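Local coordinates for protein translation elongation factor 1A (Methanosarcina mazei, PDB 3WND) that probably acts as a translation elongation factor of the SelB/EF-Tu/aIF2 gamma type, binding cysteinyl-tRNA(Cys) in its GTP-bound form, at residues A[74-83]-A[304-312]; A[345-353]-A[362-370]. One frame throughout, in Å; residues are numbered along the deposited sequence.

In the fold
From the N terminus, the chain first builds the nucleotide-binding domain with its mixed sheet, and helix 74-83 of that domain is one side of contact 1. The chain then completes this domain and a second, antiparallel one before strands 301-306 and 309-320 come back to the helix, so contact 1 closes a loop of more than 200 residues and ties the first domain to the third. Contact 2 follows in series and is local, closing the hairpin of strands 352-355 and 363-369. Strand 352-355 lies beside 301-306 in one sheet: Phe305 is bonded to Leu353 through the backbone, and Phe363 packs on Ile78 of the helix.

Contact 1 (A[74-83]-A[304-312]); sequences LKSLITALNI and LFVGLQSEP. With CIT (citric acid), chain B.
Leu74 of helix 74-83 packs against Phe305: its CB lies 3.6 Å from CZ of the ring, reached obliquely. This is a domain interface, in which a helix of the EF-Tu-like nucleotide-binding domain packs on a beta hairpin of the third domain, strands 304-306 and 309-312 joined by a type II' turn from Val306 to Gln309. The helix runs nearly along strand 304-306, their axes 9.9 Å apart at an angle of 20°.

At this end of the helix a citrate, probably from the crystallisation liquor, takes one backbone N-H with each oxygen of a single carboxylate: Leu74 N gives to O2 and Lys75 N to O1, the latter at 2.7 Å. The same O1 lies at the edge of the Phe305 ring, near its plane, and His303 also binds the citrate. Lys75 stretches out alongside Ser310; with CG anti to the backbone N (chi1 163°) its CD passes 3.9 Å from Ser310 OG.

One turn on, Ile78 covers a face of Phe305, its CG1 above the ring toward the rim and its CB 4.0 Å from CD1. Thr79 turns its hydroxyl back onto Lys75 O, 2.7 Å from OG1; that carbonyl also receives Thr79 N, from the opposite face of its plane. The Thr79 backbone, through its O, and CG2 border Leu308 CD2.

Asn82 ties the helix to the turn. Its ND2 donates to Gly307 O at 2.9 Å, with the acceptor close to the amide plane and the N-H line bent to 157°, while its CB rests on Leu308 CD2. Finally Ile83 meets Leu308 at about a right angle, its CG2 fitting against both methyls of the leucine, 3.5 Å from CD1.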
loop_
_atom_site.group_PDB
_atom_site.type_symbol
_atom_site.label_atom_id
_atom_site.label_comp_id
_atom_site.label_asym_id
_atom_site.label_seq_id
_atom_site.Cartn_x
_atom_site.Cartn_y
_atom_site.Cartn_z
ATOM N N LEU A 74 -1.402 -12.227 1.090
ATOM C CA LEU A 74 -1.607 -10.882 1.640
ATOM C C LEU A 74 -0.544 -9.907 1.321
ATOM O O LEU A 74 -0.803 -8.712 1.155
ATOM C CB LEU A 74 -1.762 -10.962 3.169
ATOM C CG LEU A 74 -2.954 -11.839 3.631
ATOM C CD1 LEU A 74 -3.086 -11.805 5.161
ATOM C CD2 LEU A 74 -4.299 -11.574 2.961
ATOM N N LYS A 75 0.710 -10.357 1.308
ATOM C CA LYS A 75 1.840 -9.453 1.014
ATOM C C LYS A 75 1.601 -8.649 -0.279
ATOM O O LYS A 75 1.941 -7.449 -0.360
ATOM C CB LYS A 75 3.137 -10.320 0.956
ATOM C CG LYS A 75 4.359 -9.673 0.285
ATOM C CD LYS A 75 5.538 -10.646 0.241
ATOM C CE LYS A 75 6.832 -9.945 -0.305
ATOM N NZ LYS A 75 8.119 -10.709 -0.115
ATOM N N SER A 76 0.986 -9.296 -1.305
ATOM C CA SER A 76 0.764 -8.565 -2.552
ATOM C C SER A 76 -0.153 -7.370 -2.270
ATOM O O SER A 76 0.129 -6.224 -2.699
ATOM C CB SER A 76 0.149 -9.525 -3.585
ATOM O OG SER A 76 -0.211 -8.798 -4.840
ATOM N N LEU A 77 -1.254 -7.633 -1.572
ATOM C CA LEU A 77 -2.194 -6.554 -1.269
ATOM C C LEU A 77 -1.576 -5.467 -0.378
ATOM O O LEU A 77 -1.730 -4.275 -0.615
ATOM C CB LEU A 77 -3.420 -7.147 -0.552
ATOM C CG LEU A 77 -4.514 -6.152 -0.091
ATOM C CD1 LEU A 77 -5.237 -5.552 -1.260
ATOM C CD2 LEU A 77 -5.469 -6.917 0.835
ATOM N N ILE A 78 -0.926 -5.902 0.700
ATOM C CA ILE A 78 -0.456 -4.934 1.690
ATOM C C ILE A 78 0.692 -4.134 1.107
ATOM O O ILE A 78 0.825 -2.966 1.390
ATOM C CB ILE A 78 -0.146 -5.587 3.036
ATOM C CG1 ILE A 78 -1.401 -6.322 3.597
ATOM C CG2 ILE A 78 0.483 -4.502 3.965
ATOM C CD1 ILE A 78 -2.621 -5.391 3.697
ATOM N N THR A 79 1.560 -4.754 0.295
ATOM C CA THR A 79 2.614 -3.954 -0.403
ATOM C C THR A 79 1.981 -2.912 -1.308
ATOM O O THR A 79 2.407 -1.754 -1.255
ATOM C CB THR A 79 3.542 -4.901 -1.215
ATOM O OG1 THR A 79 4.168 -5.863 -0.346
ATOM C CG2 THR A 79 4.602 -4.100 -1.985
ATOM N N ALA A 80 0.987 -3.302 -2.147
ATOM C CA ALA A 80 0.369 -2.340 -3.032
ATOM C C ALA A 80 -0.224 -1.196 -2.227
ATOM O O ALA A 80 -0.077 -0.049 -2.592
ATOM C CB ALA A 80 -0.762 -3.026 -3.779
ATOM N N LEU A 81 -0.878 -1.562 -1.127
ATOM C CA LEU A 81 -1.478 -0.516 -0.302
ATOM C C LEU A 81 -0.465 0.415 0.361
ATOM O O LEU A 81 -0.693 1.603 0.416
ATOM C CB LEU A 81 -2.464 -1.049 0.737
ATOM C CG LEU A 81 -3.760 -1.645 0.089
ATOM C CD1 LEU A 81 -4.684 -2.302 1.070
ATOM C CD2 LEU A 81 -4.561 -0.583 -0.781
ATOM N N ASN A 82 0.584 -0.135 0.961
ATOM C CA ASN A 82 1.525 0.710 1.677
ATOM C C ASN A 82 2.504 1.463 0.800
ATOM O O ASN A 82 3.296 2.233 1.345
ATOM C CB ASN A 82 2.302 -0.173 2.742
ATOM C CG ASN A 82 1.470 -0.354 4.099
ATOM O OD1 ASN A 82 0.491 0.397 4.340
ATOM N ND2 ASN A 82 1.916 -1.286 5.009
ATOM N N ILE A 83 2.443 1.278 -0.530
ATOM C CA ILE A 83 3.183 2.186 -1.457
ATOM C C ILE A 83 2.291 3.155 -2.169
ATOM O O ILE A 83 2.762 4.001 -2.887
ATOM C CB ILE A 83 4.064 1.363 -2.476
ATOM C CG1 ILE A 83 3.241 0.704 -3.525
ATOM C CG2 ILE A 83 5.068 0.478 -1.732
ATOM C CD1 ILE A 83 4.150 -0.163 -4.468
ATOM N N LEU A 304 2.860 -10.660 10.754
ATOM C CA LEU A 304 2.960 -9.233 11.022
ATOM C C LEU A 304 3.394 -8.484 9.752
ATOM O O LEU A 304 4.336 -8.902 9.026
ATOM C CB LEU A 304 3.998 -8.995 12.150
ATOM C CG LEU A 304 4.351 -7.555 12.569
ATOM C CD1 LEU A 304 4.805 -7.534 14.017
ATOM C CD2 LEU A 304 5.462 -6.986 11.650
ATOM N N PHE A 305 2.698 -7.407 9.469
ATOM C CA PHE A 305 3.089 -6.498 8.370
ATOM C C PHE A 305 3.355 -5.106 8.926
ATOM O O PHE A 305 2.576 -4.560 9.686
ATOM C CB PHE A 305 1.855 -6.330 7.453
ATOM C CG PHE A 305 1.436 -7.603 6.783
ATOM C CD1 PHE A 305 1.876 -7.919 5.518
ATOM C CD2 PHE A 305 0.669 -8.532 7.493
ATOM C CE1 PHE A 305 1.533 -9.178 4.953
ATOM C CE2 PHE A 305 0.291 -9.754 6.910
ATOM C CZ PHE A 305 0.725 -10.087 5.680
ATOM N N VAL A 306 4.520 -4.536 8.569
ATOM C CA VAL A 306 4.816 -3.162 8.927
ATOM C C VAL A 306 5.614 -2.628 7.767
ATOM O O VAL A 306 6.533 -3.276 7.273
ATOM C CB VAL A 306 5.506 -3.002 10.306
ATOM C CG1 VAL A 306 6.894 -3.637 10.289
ATOM C CG2 VAL A 306 5.564 -1.512 10.741
ATOM N N GLY A 307 5.246 -1.424 7.292
ATOM C CA GLY A 307 5.871 -0.922 6.071
ATOM C C GLY A 307 5.669 -1.946 4.939
ATOM O O GLY A 307 4.524 -2.409 4.704
ATOM N N LEU A 308 6.780 -2.321 4.262
ATOM C CA LEU A 308 6.685 -3.311 3.189
ATOM C C LEU A 308 7.307 -4.639 3.640
ATOM O O LEU A 308 7.764 -5.455 2.808
ATOM C CB LEU A 308 7.346 -2.769 1.906
ATOM C CG LEU A 308 6.877 -1.367 1.502
ATOM C CD1 LEU A 308 7.564 -1.072 0.187
ATOM C CD2 LEU A 308 5.344 -1.255 1.320
ATOM N N GLN A 309 7.317 -4.828 4.960
ATOM C CA GLN A 309 7.861 -6.097 5.559
ATOM C C GLN A 309 6.681 -6.996 5.996
ATOM O O GLN A 309 5.582 -6.521 6.354
ATOM C CB GLN A 309 8.757 -5.749 6.726
ATOM C CG GLN A 309 9.979 -4.978 6.329
ATOM C CD GLN A 309 10.561 -4.160 7.521
ATOM O OE1 GLN A 309 11.743 -4.311 7.886
ATOM N NE2 GLN A 309 9.748 -3.255 8.087
ATOM N N SER A 310 6.914 -8.319 5.988
ATOM C CA SER A 310 5.879 -9.234 6.416
ATOM C C SER A 310 6.517 -10.492 6.929
ATOM O O SER A 310 7.150 -11.215 6.126
ATOM C CB SER A 310 4.948 -9.600 5.249
ATOM O OG SER A 310 5.679 -10.062 4.103
ATOM N N GLU A 311 6.315 -10.818 8.217
ATOM C CA GLU A 311 6.992 -12.003 8.791
ATOM C C GLU A 311 6.089 -12.662 9.812
ATOM O O GLU A 311 5.274 -11.946 10.481
ATOM C CB GLU A 311 8.234 -11.489 9.473
ATOM C CG GLU A 311 9.271 -10.834 8.500
ATOM C CD GLU A 311 9.774 -11.709 7.311
ATOM O OE1 GLU A 311 9.633 -12.951 7.331
ATOM O OE2 GLU A 311 10.363 -11.180 6.295
ATOM N N PRO A 312 6.232 -13.992 10.027
ATOM C CA PRO A 312 5.566 -14.693 11.143
ATOM C C PRO A 312 6.023 -14.209 12.545
ATOM O O PRO A 312 7.214 -13.914 12.774
ATOM C CB PRO A 312 5.951 -16.192 10.928
ATOM C CG PRO A 312 7.123 -16.212 10.073
ATOM C CD PRO A 312 7.210 -14.865 9.342
HETATM C C1 CIT B . 1.318 -13.770 2.805
HETATM O O1 CIT B . 1.641 -12.586 2.614
HETATM O O2 CIT B . 0.193 -14.188 2.516
HETATM C C2 CIT B . 2.311 -14.653 3.532
HETATM C C3 CIT B . 3.566 -15.129 2.776
HETATM O O7 CIT B . 3.538 -15.219 1.333
HETATM C C4 CIT B . 4.759 -15.558 3.686
HETATM C C5 CIT B . 4.388 -16.986 3.835
HETATM O O3 CIT B . 3.994 -17.599 2.797
HETATM O O4 CIT B . 4.457 -17.488 4.975
HETATM C C6 CIT B . 4.233 -13.789 2.605
HETATM O O5 CIT B . 5.125 -13.626 1.676
HETATM O O6 CIT B . 3.935 -12.962 3.497
#

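Contact 2 (A[345-353]-A[362-370]); sequences AYSKQDRFL and RFAAYGFSK
Phe352 and Gly367 exchange both backbone bonds of an antiparallel hydrogen-bonded pair: Phe352 N gives to Gly367 O at 2.8 Å, and Gly367 N returns to Phe352 O at 2.9 Å. Next to them Leu353 and Tyr366 form a non-hydrogen-bonded pair, with a CA-H...O contact of 3.2 Å from Tyr366 CA to Phe352 O.

Around the turn and the chain end, water carries the polar contacts. One molecule donates to Lys348 O and Asp350 O and accepts from Ser369 N, joining the type I turn 347-350 to the end of the last strand. A second bridges Tyr346 OH and Ser369 OG; the tyrosine hydroxyl is also bonded to Thr280. Within the turn, Asp350 OD2 takes Ser347 N from above the carboxylate plane and makes a salt bridge with Arg194.

Strands 352-355 and 363-369 form a beta hairpin in the antiparallel sheet of the third domain, with a classic bulge where Ala364 and Ala365 both face Leu354.

The aromatic contacts centre on Arg351. Its chain leaves with CG anti to the backbone N and bends at chi3 (-58°), which brings the guanidinium within contact of two rings lying on the same side of its plane. NH1 stands over the middle of the Tyr366 face, a cation-pi contact with CZ 4.7 Å from the ring centroid, the planes 47° apart; NH1 also reaches Leu109 O. Phe368 meets a guanidinium face with CE2 and CZ, its plane steeply turned at 75°, and its CZ lies 3.5 Å from Arg351 CB.

Among the apolar contacts, one lies within 345-353: Phe352 puts CZ over the centre of the Tyr346 ring, 3.7 Å above its plane. Across the contact, on the face shared with Tyr366, Leu353 splits its methyls, CD2 going to Tyr366 CB at 3.8 Å and CD1 to Phe363 CE1 at 4.0 Å.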
loop_
_atom_site.group_PDB
_atom_site.type_symbol
_atom_site.label_atom_id
_atom_site.label_comp_id
_atom_site.label_asym_id
_atom_site.label_seq_id
_atom_site.Cartn_x
_atom_site.Cartn_y
_atom_site.Cartn_z
ATOM N N ALA A 345 12.688 -3.143 10.417
ATOM C CA ALA A 345 12.867 -1.671 10.609
ATOM C C ALA A 345 11.563 -0.927 10.602
ATOM O O ALA A 345 10.711 -1.219 9.772
ATOM C CB ALA A 345 13.724 -1.037 9.470
ATOM N N TYR A 346 11.438 0.003 11.524
ATOM C CA TYR A 346 10.195 0.796 11.551
ATOM C C TYR A 346 10.405 2.027 12.436
ATOM O O TYR A 346 11.406 2.105 13.213
ATOM C CB TYR A 346 9.007 -0.080 12.119
ATOM C CG TYR A 346 9.248 -0.662 13.458
ATOM C CD1 TYR A 346 8.787 -0.023 14.625
ATOM C CD2 TYR A 346 9.989 -1.848 13.582
ATOM C CE1 TYR A 346 9.059 -0.569 15.933
ATOM C CE2 TYR A 346 10.293 -2.382 14.833
ATOM C CZ TYR A 346 9.809 -1.760 15.995
ATOM O OH TYR A 346 10.112 -2.298 17.212
ATOM N N SER A 347 9.525 2.984 12.288
ATOM C CA SER A 347 9.428 4.126 13.193
ATOM C C SER A 347 8.026 4.004 13.866
ATOM O O SER A 347 7.144 3.262 13.378
ATOM C CB SER A 347 9.618 5.468 12.397
ATOM O OG SER A 347 11.016 5.556 12.114
ATOM N N LYS A 348 7.792 4.795 14.896
ATOM C CA LYS A 348 6.560 4.621 15.703
ATOM C C LYS A 348 5.325 5.044 14.908
ATOM O O LYS A 348 4.223 4.617 15.247
ATOM C CB LYS A 348 6.665 5.375 17.015
ATOM C CG LYS A 348 7.705 4.706 17.857
ATOM C CD LYS A 348 7.472 4.857 19.337
ATOM C CE LYS A 348 8.435 3.886 20.000
ATOM N NZ LYS A 348 7.815 3.113 21.121
ATOM N N GLN A 349 5.506 5.856 13.872
ATOM C CA GLN A 349 4.380 6.277 13.060
ATOM C C GLN A 349 3.847 5.126 12.172
ATOM O O GLN A 349 2.874 5.267 11.484
ATOM C CB GLN A 349 4.698 7.522 12.178
ATOM C CG GLN A 349 5.803 7.319 11.096
ATOM C CD GLN A 349 7.112 7.794 11.611
ATOM O OE1 GLN A 349 7.372 7.663 12.790
ATOM N NE2 GLN A 349 7.980 8.306 10.740
ATOM N N ASP A 350 4.609 4.057 12.070
ATOM C CA ASP A 350 4.262 2.997 11.111
ATOM C C ASP A 350 3.209 2.079 11.705
ATOM O O ASP A 350 3.366 1.545 12.785
ATOM C CB ASP A 350 5.484 2.133 10.723
ATOM C CG ASP A 350 6.498 2.856 9.915
ATOM O OD1 ASP A 350 6.215 3.815 9.226
ATOM O OD2 ASP A 350 7.654 2.398 9.962
ATOM N N ARG A 351 2.078 1.970 10.974
ATOM C CA ARG A 351 0.975 1.116 11.432
ATOM C C ARG A 351 1.377 -0.359 11.172
ATOM O O ARG A 351 1.852 -0.728 10.075
ATOM C CB ARG A 351 -0.374 1.468 10.750
ATOM C CG ARG A 351 -1.498 0.628 11.261
ATOM C CD ARG A 351 -2.788 0.891 10.479
ATOM N NE ARG A 351 -3.117 2.287 10.594
ATOM C CZ ARG A 351 -4.188 2.843 11.166
ATOM N NH1 ARG A 351 -5.202 2.142 11.610
ATOM N NH2 ARG A 351 -4.247 4.174 11.241
ATOM N N PHE A 352 1.194 -1.184 12.191
ATOM C CA PHE A 352 1.412 -2.646 12.034
ATOM C C PHE A 352 0.010 -3.272 11.761
ATOM O O PHE A 352 -0.990 -2.898 12.338
ATOM C CB PHE A 352 1.877 -3.246 13.357
ATOM C CG PHE A 352 3.338 -2.961 13.689
ATOM C CD1 PHE A 352 4.279 -3.970 13.587
ATOM C CD2 PHE A 352 3.737 -1.689 14.160
ATOM C CE1 PHE A 352 5.612 -3.740 13.959
ATOM C CE2 PHE A 352 5.074 -1.433 14.438
ATOM C CZ PHE A 352 6.015 -2.491 14.399
ATOM N N LEU A 353 -0.005 -4.265 10.892
ATOM C CA LEU A 353 -1.181 -5.106 10.703
ATOM C C LEU A 353 -0.818 -6.537 11.124
ATOM O O LEU A 353 0.308 -6.992 10.921
ATOM C CB LEU A 353 -1.553 -5.209 9.262
ATOM C CG LEU A 353 -2.205 -4.029 8.639
ATOM C CD1 LEU A 353 -2.681 -4.411 7.177
ATOM C CD2 LEU A 353 -3.351 -3.403 9.451
ATOM N N ARG A 362 -8.501 -13.025 6.813
ATOM C CA ARG A 362 -7.209 -13.260 7.460
ATOM C C ARG A 362 -6.714 -12.099 8.316
ATOM O O ARG A 362 -5.725 -12.229 8.994
ATOM C CB ARG A 362 -6.160 -13.613 6.404
ATOM C CG ARG A 362 -6.513 -14.912 5.731
ATOM C CD ARG A 362 -5.736 -15.202 4.449
ATOM N NE ARG A 362 -6.317 -14.433 3.340
ATOM C CZ ARG A 362 -5.890 -14.509 2.086
ATOM N NH1 ARG A 362 -4.843 -15.317 1.709
ATOM N NH2 ARG A 362 -6.495 -13.745 1.184
ATOM N N PHE A 363 -7.314 -10.930 8.192
ATOM C CA PHE A 363 -6.827 -9.760 8.962
ATOM C C PHE A 363 -7.411 -9.746 10.337
ATOM O O PHE A 363 -8.626 -9.852 10.524
ATOM C CB PHE A 363 -7.122 -8.446 8.236
ATOM C CG PHE A 363 -6.274 -8.282 7.004
ATOM C CD1 PHE A 363 -4.893 -7.953 7.113
ATOM C CD2 PHE A 363 -6.788 -8.594 5.741
ATOM C CE1 PHE A 363 -4.100 -7.889 5.902
ATOM C CE2 PHE A 363 -6.002 -8.552 4.577
ATOM C CZ PHE A 363 -4.661 -8.151 4.655
ATOM N N ALA A 364 -6.508 -9.653 11.310
ATOM C CA ALA A 364 -6.875 -9.787 12.698
ATOM C C ALA A 364 -6.900 -8.495 13.491
ATOM O O ALA A 364 -7.686 -8.370 14.425
ATOM C CB ALA A 364 -5.929 -10.812 13.377
ATOM N N ALA A 365 -5.997 -7.587 13.183
ATOM C CA ALA A 365 -5.781 -6.458 14.090
ATOM C C ALA A 365 -4.873 -5.465 13.426
ATOM O O ALA A 365 -4.107 -5.842 12.519
ATOM C CB ALA A 365 -5.125 -6.887 15.423
ATOM N N TYR A 366 -5.002 -4.190 13.889
ATOM C CA TYR A 366 -3.864 -3.256 13.643
ATOM C C TYR A 366 -3.286 -2.870 14.982
ATOM O O TYR A 366 -3.929 -3.040 16.041
ATOM C CB TYR A 366 -4.310 -1.997 12.880
ATOM C CG TYR A 366 -5.183 -0.998 13.623
ATOM C CD1 TYR A 366 -4.602 -0.036 14.504
ATOM C CD2 TYR A 366 -6.540 -1.018 13.498
ATOM C CE1 TYR A 366 -5.416 0.900 15.185
ATOM C CE2 TYR A 366 -7.350 -0.084 14.161
ATOM C CZ TYR A 366 -6.753 0.829 15.038
ATOM O OH TYR A 366 -7.537 1.751 15.652
ATOM N N GLY A 367 -2.056 -2.360 14.947
ATOM C CA GLY A 367 -1.456 -1.839 16.218
ATOM C C GLY A 367 -0.324 -0.904 15.934
ATOM O O GLY A 367 0.119 -0.767 14.786
ATOM N N PHE A 368 0.088 -0.230 16.978
ATOM C CA PHE A 368 1.254 0.663 16.936
ATOM C C PHE A 368 2.219 0.285 18.028
ATOM O O PHE A 368 1.798 -0.119 19.112
ATOM C CB PHE A 368 0.802 2.033 17.085
ATOM C CG PHE A 368 0.160 2.478 15.891
ATOM C CD1 PHE A 368 0.946 3.052 14.845
ATOM C CD2 PHE A 368 -1.244 2.279 15.700
ATOM C CE1 PHE A 368 0.324 3.477 13.689
ATOM C CE2 PHE A 368 -1.848 2.708 14.526
ATOM C CZ PHE A 368 -1.097 3.355 13.556
ATOM N N SER A 369 3.505 0.507 17.753
ATOM C CA SER A 369 4.595 0.231 18.678
ATOM C C SER A 369 4.446 1.131 19.851
ATOM O O SER A 369 4.341 2.348 19.693
ATOM C CB SER A 369 5.924 0.443 18.019
ATOM O OG SER A 369 6.930 0.130 18.959
ATOM N N LYS A 370 4.388 0.467 21.014
ATOM C CA LYS A 370 4.101 1.063 22.329
ATOM C C LYS A 370 5.186 2.052 22.716
ATOM O O LYS A 370 6.404 1.793 22.521
ATOM C CB LYS A 370 3.954 -0.037 23.420
ATOM C CG LYS A 370 2.852 0.203 24.449
ATOM C CD LYS A 370 3.300 1.119 25.593
ATOM C CE LYS A 370 2.583 0.817 26.910
ATOM N NZ LYS A 370 1.089 0.829 26.841
ATOM O OXT LYS A 370 4.813 3.096 23.261
HETATM O O HOH W 1 7.664 -2.566 18.969
HETATM O O HOH W 2 4.275 1.804 15.333
#